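Local coordinates for protein putative adenylate cyclase (Vibrio parahaemolyticus, PDB 2ACA) that is of unknown function but, as a CYTH-domain protein resembling class IV adenylate cyclases, probably acts on a nucleoside triphosphate or another phosphorylated substrate, at residues 41-46 with 111-116; 107-112 with 174-179; 73-78 with 86-91; 15-20 with 137-142. All coordinates share one frame; numbering follows the deposited sequence.

Contact 1: 41-46 with 111-116; sequences NQESDW and SKKIRS. With PO4 (phosphate ion), chain D.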
# COMPACT_ATOMS: atom_id res chain seq x y z
N ASN A 41 8.24 20.37 4.70
CA ASN A 41 8.01 19.56 3.50
C ASN A 41 6.65 19.96 2.94
O ASN A 41 5.85 20.59 3.62
CB ASN A 41 7.96 18.06 3.81
CG ASN A 41 9.32 17.43 3.95
OD1 ASN A 41 9.49 16.24 3.68
ND2 ASN A 41 10.31 18.20 4.38
N GLN A 42 6.40 19.59 1.69
CA GLN A 42 5.10 19.86 1.10
C GLN A 42 4.31 18.56 1.24
O GLN A 42 4.80 17.48 0.87
CB GLN A 42 5.23 20.21 -0.38
CG GLN A 42 3.90 20.62 -1.00
CD GLN A 42 3.95 20.71 -2.51
OE1 GLN A 42 4.17 19.71 -3.20
NE2 GLN A 42 3.75 21.91 -3.04
N GLU A 43 3.10 18.64 1.79
CA GLU A 43 2.29 17.44 1.91
C GLU A 43 1.09 17.53 1.00
O GLU A 43 0.34 18.50 1.06
CB GLU A 43 1.80 17.20 3.34
CG GLU A 43 0.92 15.95 3.44
CD GLU A 43 0.34 15.70 4.82
OE1 GLU A 43 1.12 15.45 5.76
OE2 GLU A 43 -0.90 15.75 4.96
N SER A 44 0.93 16.53 0.15
CA SER A 44 -0.21 16.46 -0.76
C SER A 44 -1.11 15.33 -0.29
O SER A 44 -0.63 14.26 0.10
CB SER A 44 0.27 16.16 -2.18
OG SER A 44 1.18 17.14 -2.63
N ASP A 45 -2.41 15.59 -0.29
CA ASP A 45 -3.37 14.57 0.11
C ASP A 45 -4.43 14.41 -0.98
O ASP A 45 -4.91 15.38 -1.56
CB ASP A 45 -4.03 14.93 1.44
CG ASP A 45 -3.06 14.88 2.61
OD1 ASP A 45 -2.34 15.88 2.83
OD2 ASP A 45 -3.00 13.84 3.30
N TRP A 46 -4.76 13.16 -1.25
CA TRP A 46 -5.77 12.81 -2.24
C TRP A 46 -6.82 11.99 -1.51
O TRP A 46 -6.52 10.89 -1.05
CB TRP A 46 -5.15 11.95 -3.34
CG TRP A 46 -4.24 12.68 -4.26
CD1 TRP A 46 -4.58 13.29 -5.44
CD2 TRP A 46 -2.82 12.85 -4.12
NE1 TRP A 46 -3.46 13.81 -6.04
CE2 TRP A 46 -2.37 13.56 -5.25
CE3 TRP A 46 -1.89 12.46 -3.15
CZ2 TRP A 46 -1.03 13.89 -5.44
CZ3 TRP A 46 -0.56 12.79 -3.33
CH2 TRP A 46 -0.13 13.50 -4.48
N SER A 111 -5.34 18.11 -1.94
CA SER A 111 -4.86 19.27 -1.20
C SER A 111 -3.36 19.28 -1.02
O SER A 111 -2.71 18.24 -1.09
CB SER A 111 -5.53 19.31 0.18
OG SER A 111 -5.20 18.14 0.92
N LYS A 112 -2.83 20.48 -0.77
CA LYS A 112 -1.41 20.69 -0.54
C LYS A 112 -1.25 21.56 0.70
O LYS A 112 -2.11 22.38 1.01
CB LYS A 112 -0.76 21.40 -1.73
CG LYS A 112 -0.71 20.60 -3.01
CD LYS A 112 0.27 21.22 -4.00
CE LYS A 112 0.29 20.49 -5.33
NZ LYS A 112 -0.99 20.63 -6.09
N LYS A 113 -0.14 21.40 1.41
CA LYS A 113 0.11 22.19 2.61
C LYS A 113 1.57 21.97 2.95
O LYS A 113 2.17 20.98 2.52
CB LYS A 113 -0.77 21.70 3.77
CG LYS A 113 -0.22 20.46 4.47
CD LYS A 113 -1.28 19.48 4.94
CE LYS A 113 -2.02 19.95 6.18
NZ LYS A 113 -3.01 20.98 5.83
N ILE A 114 2.15 22.90 3.70
CA ILE A 114 3.54 22.79 4.11
C ILE A 114 3.46 22.24 5.53
O ILE A 114 2.72 22.77 6.36
CB ILE A 114 4.24 24.17 4.09
CG1 ILE A 114 4.14 24.78 2.69
CG2 ILE A 114 5.70 24.03 4.48
CD1 ILE A 114 4.78 23.93 1.58
N ARG A 115 4.21 21.18 5.80
CA ARG A 115 4.15 20.58 7.12
C ARG A 115 5.48 20.26 7.79
O ARG A 115 6.50 20.05 7.12
CB ARG A 115 3.28 19.31 7.04
CG ARG A 115 3.46 18.32 8.19
CD ARG A 115 2.42 17.21 8.14
NE ARG A 115 1.11 17.72 8.50
CZ ARG A 115 0.02 16.98 8.66
NH1 ARG A 115 0.06 15.67 8.48
NH2 ARG A 115 -1.12 17.57 9.04
N SER A 116 5.45 20.23 9.12
CA SER A 116 6.61 19.91 9.94
C SER A 116 6.12 19.00 11.06
O SER A 116 5.07 19.25 11.65
CB SER A 116 7.23 21.17 10.55
OG SER A 116 7.90 21.95 9.58
P PO4 D . -3.16 14.01 10.18
O1 PO4 D . -4.00 14.90 9.33
O2 PO4 D . -3.81 13.81 11.50
O3 PO4 D . -1.83 14.63 10.37
O4 PO4 D . -3.00 12.70 9.50
O HOH W 1 -2.21 18.33 1.95
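Asn41 and Arg115 form an antiparallel hydrogen-bonded pair between strands 35-49 and 106-120, with Arg115 N 2.8 Å from Asn41 O; the side-chain OD1 of Asn41 accepts from the backbone N of Ala70. Gln42, on the opposite face, pairs with Ile114, and its extended chain brings NE2 to 3.7 Å from Lys112 CD, an obliquely crossed pair of long, flexible chains suited to an outer surface. Glu43 carries the contact. With CG anti to its backbone nitrogen (chi1 179°) and the rest of the chain extended, its carboxylate reaches Arg115, where OE1 makes a salt bridge of 2.9 Å to NH1. The carboxylate and guanidinium planes stand 85° apart, and OE2 sits over one guanidinium face, displaced toward its rim, so this is not a coplanar two-pronged pairing. The aliphatic part of Lys113 runs alongside Glu43, bringing CD to 3.7 Å from OE2. Ser44 and Lys112 form a non-hydrogen-bonded pair, with Lys112 CG 4.0 Å from Ser44 OG. Asp45 returns to the Glu43 face, its CB against Ser111 OG. A water ties this end together: it donates to Glu43 O and to Asp45 OD1, the latter at 2.6 Å, and accepts from Ser111 OG. Arg65 salt-bridges both Glu43 and Asp45, while Asp128 holds the other terminal nitrogen of Arg115. Arg115 NH1 also makes a weak bond of 2.9 Å to phosphate O3. Acids thus hold the guanidinium in place while it still meets an anion, a chemistry consistent with the phosphate-binding tunnel of CYTH proteins.

Contact 2: 107-112 with 174-179; sequences VIQCSK and SYKEIL. With PO4 (phosphate ion), chain C.
A classic beta bulge, in which Ile108 and Gln109 both face Phe47, lets strand 106-120 turn a corner just where the C-terminal segment 174-179 passes, and both bulge residues touch Lys176. Gln109 reaches straight out: CG is anti to the backbone nitrogen (chi1 171°) and the chain stays extended, which lays the amide against the Lys176 methylenes. Gln109 NE2 comes to 3.0 Å from Lys176 CG and 3.2 Å from Lys176 CB, a close approach of uncertain exact length in which the amide meets aliphatic carbon and not the ammonium. The lysine chain is itself extended, carrying NZ past the glutamine to 3.9 Å from Ile108 CD1; the Ile108 and Lys176 side chains cross at about a right angle. A long aliphatic stem suits this partly exposed place, since its methylenes can pack against the glutamine. Further along the strand Tyr175 approaches Ser111, its OH 2.7 Å from Ser111 OG, although crowding of the same hydroxyl against the serine CB makes the exact placement doubtful. At its other end Tyr175 meets a phosphate: its backbone N makes a weak bond of 2.8 Å to O4, and Ser174 CB lies 3.3 Å from the same oxygen. The Tyr175 ring also has a cation-pi partner in Lys113. Around this surface contact, Phe47 of strand 35-49 packs on both Gln109 and Lys176, Thr56 of helix 54-57 touches Ile108 and Lys176, and Leu130 of strand 123-130 lies against Tyr175 and Leu179.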
# COMPACT_ATOMS: atom_id res chain seq x y z
N VAL A 107 -11.07 10.43 -6.87
CA VAL A 107 -10.60 11.53 -6.03
C VAL A 107 -11.76 12.49 -5.79
O VAL A 107 -12.30 13.07 -6.72
CB VAL A 107 -9.46 12.33 -6.71
CG1 VAL A 107 -8.99 13.43 -5.77
CG2 VAL A 107 -8.30 11.41 -7.05
N ILE A 108 -12.17 12.64 -4.54
CA ILE A 108 -13.25 13.56 -4.25
C ILE A 108 -12.66 14.84 -3.70
O ILE A 108 -13.38 15.79 -3.39
CB ILE A 108 -14.22 12.95 -3.22
CG1 ILE A 108 -13.50 12.73 -1.89
CG2 ILE A 108 -14.77 11.64 -3.77
CD1 ILE A 108 -14.36 12.13 -0.82
N GLN A 109 -11.34 14.88 -3.60
CA GLN A 109 -10.65 16.05 -3.07
C GLN A 109 -9.14 15.84 -3.01
O GLN A 109 -8.65 14.74 -2.72
CB GLN A 109 -11.19 16.36 -1.68
CG GLN A 109 -10.42 17.42 -0.91
CD GLN A 109 -11.03 17.70 0.45
OE1 GLN A 109 -12.03 18.42 0.56
NE2 GLN A 109 -10.44 17.12 1.49
N CYS A 110 -8.41 16.91 -3.32
CA CYS A 110 -6.96 16.89 -3.28
C CYS A 110 -6.52 18.15 -2.55
O CYS A 110 -7.24 19.14 -2.54
CB CYS A 110 -6.37 16.85 -4.70
SG CYS A 110 -7.10 17.98 -5.88
N SER A 111 -5.34 18.11 -1.94
CA SER A 111 -4.86 19.27 -1.20
C SER A 111 -3.36 19.28 -1.02
O SER A 111 -2.71 18.24 -1.09
CB SER A 111 -5.53 19.31 0.18
OG SER A 111 -5.20 18.14 0.92
N LYS A 112 -2.83 20.48 -0.77
CA LYS A 112 -1.41 20.69 -0.54
C LYS A 112 -1.25 21.56 0.70
O LYS A 112 -2.11 22.38 1.01
CB LYS A 112 -0.76 21.40 -1.73
CG LYS A 112 -0.71 20.60 -3.01
CD LYS A 112 0.27 21.22 -4.00
CE LYS A 112 0.29 20.49 -5.33
NZ LYS A 112 -0.99 20.63 -6.09
N SER A 174 -11.85 20.04 10.88
CA SER A 174 -10.72 19.27 10.37
C SER A 174 -10.29 19.75 8.99
O SER A 174 -11.03 20.47 8.32
CB SER A 174 -11.08 17.79 10.33
OG SER A 174 -11.80 17.42 11.49
N TYR A 175 -9.10 19.33 8.58
CA TYR A 175 -8.52 19.67 7.29
C TYR A 175 -9.58 19.58 6.18
O TYR A 175 -10.01 20.60 5.62
CB TYR A 175 -7.36 18.71 7.00
CG TYR A 175 -6.54 19.05 5.79
CD1 TYR A 175 -6.28 20.37 5.44
CD2 TYR A 175 -5.95 18.04 5.02
CE1 TYR A 175 -5.47 20.69 4.36
CE2 TYR A 175 -5.13 18.35 3.94
CZ TYR A 175 -4.89 19.68 3.62
OH TYR A 175 -4.06 20.01 2.58
N LYS A 176 -9.99 18.35 5.88
CA LYS A 176 -11.01 18.09 4.87
C LYS A 176 -12.34 18.56 5.40
O LYS A 176 -13.10 19.25 4.71
CB LYS A 176 -11.16 16.61 4.59
CG LYS A 176 -12.30 16.27 3.62
CD LYS A 176 -12.89 14.91 3.92
CE LYS A 176 -13.58 14.32 2.70
NZ LYS A 176 -14.06 12.95 3.00
N GLU A 177 -12.61 18.14 6.63
CA GLU A 177 -13.84 18.48 7.31
C GLU A 177 -14.12 19.94 7.07
O GLU A 177 -15.25 20.38 7.24
CB GLU A 177 -13.73 18.11 8.79
CG GLU A 177 -13.80 16.60 9.05
CD GLU A 177 -13.01 15.78 8.03
OE1 GLU A 177 -11.81 16.08 7.83
OE2 GLU A 177 -13.59 14.85 7.42
N ILE A 178 -13.08 20.68 6.70
CA ILE A 178 -13.24 22.09 6.34
C ILE A 178 -12.15 22.92 5.74
O ILE A 178 -11.11 23.26 6.32
CB ILE A 178 -13.93 22.89 7.47
CG1 ILE A 178 -15.36 23.17 6.99
CG2 ILE A 178 -13.21 24.23 7.79
CD1 ILE A 178 -16.22 23.80 8.00
N LEU A 179 -12.48 23.24 4.51
CA LEU A 179 -11.77 24.09 3.59
C LEU A 179 -12.18 23.50 2.30
O LEU A 179 -11.41 23.25 1.37
CB LEU A 179 -10.26 24.12 3.71
CG LEU A 179 -10.17 25.59 3.23
CD1 LEU A 179 -10.38 26.53 4.41
CD2 LEU A 179 -8.84 25.90 2.59
P PO4 C . -7.58 15.99 10.15
O1 PO4 C . -7.48 14.55 9.81
O2 PO4 C . -6.22 16.54 10.36
O3 PO4 C . -8.38 16.15 11.39
O4 PO4 C . -8.24 16.72 9.04

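Contact 3: 73-78 with 86-91; sequences KLWIVK and EATNIT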
# COMPACT_ATOMS: atom_id res chain seq x y z
N LYS A 73 5.24 8.27 1.87
CA LYS A 73 4.01 8.03 1.11
C LYS A 73 3.14 7.06 1.88
O LYS A 73 3.58 5.97 2.26
CB LYS A 73 4.37 7.48 -0.27
CG LYS A 73 5.18 8.48 -1.08
CD LYS A 73 5.71 7.94 -2.40
CE LYS A 73 6.84 6.96 -2.19
NZ LYS A 73 7.60 6.75 -3.46
N LEU A 74 1.90 7.46 2.12
CA LEU A 74 1.00 6.63 2.91
C LEU A 74 -0.36 6.36 2.30
O LEU A 74 -0.86 7.13 1.50
CB LEU A 74 0.79 7.27 4.29
CG LEU A 74 2.04 7.53 5.15
CD1 LEU A 74 1.82 8.77 6.00
CD2 LEU A 74 2.32 6.32 6.03
N TRP A 75 -0.93 5.25 2.72
CA TRP A 75 -2.27 4.85 2.32
C TRP A 75 -2.96 4.91 3.69
O TRP A 75 -2.54 4.24 4.63
CB TRP A 75 -2.23 3.43 1.72
CG TRP A 75 -3.54 2.72 1.67
CD1 TRP A 75 -4.78 3.27 1.70
CD2 TRP A 75 -3.72 1.31 1.56
NE1 TRP A 75 -5.74 2.29 1.63
CE2 TRP A 75 -5.11 1.07 1.54
CE3 TRP A 75 -2.85 0.21 1.48
CZ2 TRP A 75 -5.66 -0.22 1.44
CZ3 TRP A 75 -3.38 -1.07 1.39
CH2 TRP A 75 -4.78 -1.27 1.37
N ILE A 76 -3.98 5.75 3.81
CA ILE A 76 -4.67 5.96 5.09
C ILE A 76 -6.18 5.80 5.09
O ILE A 76 -6.86 6.19 4.15
CB ILE A 76 -4.45 7.41 5.62
CG1 ILE A 76 -3.00 7.84 5.47
CG2 ILE A 76 -4.96 7.54 7.05
CD1 ILE A 76 -2.03 6.96 6.15
N VAL A 77 -6.70 5.24 6.18
CA VAL A 77 -8.14 5.13 6.35
C VAL A 77 -8.49 5.55 7.78
O VAL A 77 -8.00 4.97 8.75
CB VAL A 77 -8.66 3.72 6.09
CG1 VAL A 77 -10.15 3.69 6.33
CG2 VAL A 77 -8.37 3.31 4.66
N LYS A 78 -9.34 6.57 7.90
CA LYS A 78 -9.76 7.08 9.20
C LYS A 78 -11.22 6.76 9.44
O LYS A 78 -12.03 6.73 8.50
CB LYS A 78 -9.57 8.60 9.27
CG LYS A 78 -8.12 9.06 9.36
CD LYS A 78 -8.04 10.58 9.39
CE LYS A 78 -6.61 11.09 9.54
NZ LYS A 78 -6.03 10.77 10.88
N GLU A 86 -5.94 3.98 10.55
CA GLU A 86 -5.01 2.95 10.12
C GLU A 86 -4.24 3.42 8.90
O GLU A 86 -4.74 4.20 8.09
CB GLU A 86 -5.76 1.65 9.83
CG GLU A 86 -6.56 1.16 11.02
CD GLU A 86 -7.13 -0.23 10.82
OE1 GLU A 86 -6.33 -1.19 10.71
OE2 GLU A 86 -8.37 -0.37 10.77
N ALA A 87 -3.01 2.96 8.79
CA ALA A 87 -2.17 3.35 7.68
C ALA A 87 -1.06 2.36 7.44
O ALA A 87 -0.82 1.46 8.24
CB ALA A 87 -1.56 4.71 7.97
N THR A 88 -0.38 2.54 6.32
CA THR A 88 0.76 1.74 5.97
C THR A 88 1.52 2.52 4.93
O THR A 88 0.92 3.20 4.10
CB THR A 88 0.38 0.37 5.37
OG1 THR A 88 1.58 -0.36 5.07
CG2 THR A 88 -0.42 0.53 4.10
N ASN A 89 2.84 2.46 4.99
CA ASN A 89 3.66 3.14 4.00
C ASN A 89 3.55 2.35 2.68
O ASN A 89 3.35 1.13 2.70
CB ASN A 89 5.11 3.21 4.48
CG ASN A 89 5.30 4.16 5.65
OD1 ASN A 89 5.52 5.36 5.47
ND2 ASN A 89 5.18 3.64 6.86
N ILE A 90 3.66 3.06 1.56
CA ILE A 90 3.60 2.45 0.24
C ILE A 90 4.78 3.02 -0.53
O ILE A 90 5.20 4.16 -0.28
CB ILE A 90 2.28 2.78 -0.51
CG1 ILE A 90 2.07 4.30 -0.58
CG2 ILE A 90 1.08 2.13 0.20
CD1 ILE A 90 0.81 4.71 -1.35
N THR A 91 5.33 2.24 -1.46
CA THR A 91 6.48 2.70 -2.25
C THR A 91 6.11 3.36 -3.58
O THR A 91 6.84 4.21 -4.07
CB THR A 91 7.45 1.55 -2.53
OG1 THR A 91 6.74 0.48 -3.17
CG2 THR A 91 8.07 1.04 -1.22
O HOH W 2 7.14 6.19 3.26
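Lys73 NZ donates to Thr91 O over 2.7 Å, arriving from above the carbonyl plane, 40° out of it. The lysine chain bends at its third torsion (chi3 -72°) to bring the amine round to this backbone oxygen, while its CB rests near Ile90 CG1. Beside it Ile90 N bonds Lys73 O at 3.0 Å, and a water bridges Lys73 N and Asn89 OD1. Leu74 and Asn89 run side by side, CD2 of the leucine 3.4 Å from OD1 of the asparagine. These pairs belong to a beta hairpin, strands 72-78 and 85-89, at one edge of the antiparallel sheet of this chain. Trp75 and Thr88 share two backbone bonds, and on their face Trp75 CE3 lies 3.6 Å from Thr88 CG2; a beta-branched threonine gives the indole a methyl to touch and keeps its hydroxyl for Lys92 of the second subunit. Ile90 adds CG2 at 3.9 Å from Trp75 CB, widening the apolar patch. Across the dimer interface Trp75 stacks on Trp75 of the second subunit, and Asn89 N bonds Thr91 OG1 of that subunit. Towards the turn, Val77 and Glu86 exchange two backbone bonds; the one from Glu86 N to Val77 O is 2.9 Å long and almost straight. The carboxylate of Glu86 has its salt bridge with Arg84.

Contact 4: 15-20 with 137-142; sequences LKYRVK and AEFAIM. With PO4 (phosphate ion), chain C.
Lys16 and Glu138 lie side by side on one face of the sheet and point the same way. The lysine starts with CG anti to its backbone nitrogen (chi1 -172°), then curls through its third and fourth torsions, which brings NZ back to 3.4 Å from Glu138 OE2, a weak bond within a salt bridge. The same NZ makes a weak bond of 3.2 Å to phosphate O2, a flexible cationic chain being well suited to meeting a carboxylate and an anion together. Glu138 extends beyond CG, which puts OE2 3.0 Å from that same phosphate O2, and its other oxygen has a long, weak ion pair with Arg115. Strands 11-19 and 134-143 run antiparallel here, as neighbours in the sheet that in CYTH proteins curls into a tunnel. Leu15 pairs with Phe139 and Tyr17 with Ala137, the shortest backbone bond being Tyr17 N to Ala137 O at 2.6 Å. On this second face Tyr17 and Phe139 both carry CG beside the backbone nitrogen. Their ring planes are 86° apart, in an oblique pair neither stacked nor edge-to-face, with Tyr17 CD1 3.8 Å from Phe139 CD1. Helix 152-162 covers these aromatics and Leu15, and Phe163 meets the Phe139 ring edge-to-face. Val19 turns its CG2 branch onto the small methyl of Ala137, CB, at 3.3 Å, tighter than usual contact.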
# COMPACT_ATOMS: atom_id res chain seq x y z
N LEU A 15 -5.32 16.43 19.04
CA LEU A 15 -5.94 17.72 19.33
C LEU A 15 -5.35 18.72 18.35
O LEU A 15 -4.14 18.84 18.24
CB LEU A 15 -5.64 18.18 20.76
CG LEU A 15 -6.40 17.49 21.89
CD1 LEU A 15 -6.17 16.00 21.83
CD2 LEU A 15 -5.94 18.04 23.22
N LYS A 16 -6.22 19.45 17.65
CA LYS A 16 -5.75 20.42 16.68
C LYS A 16 -5.90 21.83 17.23
O LYS A 16 -6.90 22.16 17.85
CB LYS A 16 -6.54 20.31 15.37
CG LYS A 16 -5.98 21.18 14.24
CD LYS A 16 -7.01 21.40 13.13
CE LYS A 16 -7.70 20.11 12.71
NZ LYS A 16 -6.98 19.34 11.67
N TYR A 17 -4.90 22.65 16.98
CA TYR A 17 -4.93 24.03 17.44
C TYR A 17 -4.55 24.99 16.34
O TYR A 17 -3.88 24.62 15.38
CB TYR A 17 -3.96 24.24 18.61
CG TYR A 17 -4.31 23.51 19.88
CD1 TYR A 17 -3.91 22.19 20.07
CD2 TYR A 17 -5.03 24.13 20.90
CE1 TYR A 17 -4.21 21.51 21.25
CE2 TYR A 17 -5.34 23.46 22.08
CZ TYR A 17 -4.92 22.15 22.25
OH TYR A 17 -5.20 21.49 23.42
N ARG A 18 -4.99 26.23 16.51
CA ARG A 18 -4.70 27.30 15.58
C ARG A 18 -3.46 27.96 16.20
O ARG A 18 -3.46 28.24 17.40
CB ARG A 18 -5.86 28.27 15.59
CG ARG A 18 -6.05 29.11 14.36
CD ARG A 18 -7.32 29.90 14.59
NE ARG A 18 -8.21 29.16 15.48
CZ ARG A 18 -9.22 29.69 16.15
NH1 ARG A 18 -9.48 30.98 16.02
NH2 ARG A 18 -9.97 28.92 16.95
N VAL A 19 -2.42 28.18 15.41
CA VAL A 19 -1.21 28.81 15.93
C VAL A 19 -1.06 30.20 15.32
O VAL A 19 -0.81 30.34 14.12
CB VAL A 19 0.05 27.99 15.58
CG1 VAL A 19 1.30 28.60 16.23
CG2 VAL A 19 -0.13 26.57 15.99
N LYS A 20 -1.19 31.24 16.14
CA LYS A 20 -1.08 32.59 15.63
C LYS A 20 0.35 33.13 15.57
O LYS A 20 0.57 34.22 15.04
CB LYS A 20 -1.98 33.52 16.45
CG LYS A 20 -3.47 33.17 16.32
CD LYS A 20 -4.38 34.15 17.06
CE LYS A 20 -4.22 34.06 18.57
NZ LYS A 20 -5.15 34.97 19.29
N ALA A 137 -1.63 23.54 14.48
CA ALA A 137 -0.76 22.61 15.21
C ALA A 137 -1.56 21.41 15.68
O ALA A 137 -2.71 21.53 16.10
CB ALA A 137 -0.11 23.31 16.39
N GLU A 138 -0.94 20.23 15.61
CA GLU A 138 -1.60 19.01 16.05
C GLU A 138 -0.71 18.31 17.05
O GLU A 138 0.49 18.23 16.86
CB GLU A 138 -1.86 18.07 14.87
CG GLU A 138 -2.59 18.70 13.70
CD GLU A 138 -2.93 17.70 12.61
OE1 GLU A 138 -2.05 16.89 12.24
OE2 GLU A 138 -4.07 17.72 12.12
N PHE A 139 -1.32 17.82 18.13
CA PHE A 139 -0.61 17.09 19.16
C PHE A 139 -1.30 15.74 19.20
O PHE A 139 -2.52 15.67 19.27
CB PHE A 139 -0.73 17.80 20.51
CG PHE A 139 -0.08 19.16 20.53
CD1 PHE A 139 -0.70 20.24 19.92
CD2 PHE A 139 1.17 19.33 21.10
CE1 PHE A 139 -0.08 21.49 19.89
CE2 PHE A 139 1.80 20.58 21.07
CZ PHE A 139 1.17 21.66 20.46
N ALA A 140 -0.52 14.66 19.16
CA ALA A 140 -1.15 13.35 19.16
C ALA A 140 -0.24 12.20 19.60
O ALA A 140 0.97 12.36 19.74
CB ALA A 140 -1.71 13.05 17.77
N ILE A 141 -0.86 11.05 19.79
CA ILE A 141 -0.17 9.83 20.18
C ILE A 141 -1.03 8.67 19.72
O ILE A 141 -2.23 8.64 20.00
CB ILE A 141 0.01 9.75 21.71
CG1 ILE A 141 0.46 8.34 22.11
CG2 ILE A 141 -1.28 10.10 22.41
CD1 ILE A 141 1.80 7.93 21.54
N MSE A 142 -0.44 7.73 18.99
CA MSE A 142 -1.18 6.55 18.53
C MSE A 142 -0.82 5.40 19.47
O MSE A 142 0.35 5.16 19.76
CB MSE A 142 -0.80 6.18 17.10
CG MSE A 142 -1.25 7.19 16.06
SE MSE A 142 -0.74 6.64 14.30
CE MSE A 142 -2.37 5.77 13.75
P PO4 C . -7.58 15.99 10.15
O1 PO4 C . -7.48 14.55 9.81
O2 PO4 C . -6.22 16.54 10.36
O3 PO4 C . -8.38 16.15 11.39
O4 PO4 C . -8.24 16.72 9.04

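In the fold
All four contacts reach one antiparallel sheet, whose outermost strands within the chain belong to contacts 3 and 4, about 20 Å apart between centres and on opposite sides of the chain's centre. Contacts 1 and 2 share Ser111 and Lys112 on strand 106-120; their centres lie about 11 Å apart. Contacts 2 and 4 meet at the phosphate to which Tyr175 and Lys16 both make weak bonds, with Tyr175 N 3.7 Å from Lys16 NZ. A second phosphate sits at contact 1, which touches contact 4 through the long, weak ion pair of Arg115 and Glu138. The two ions, probably from the crystallisation liquor, are consistent with a phosphate-binding pocket, whereas contact 3 faces the second subunit.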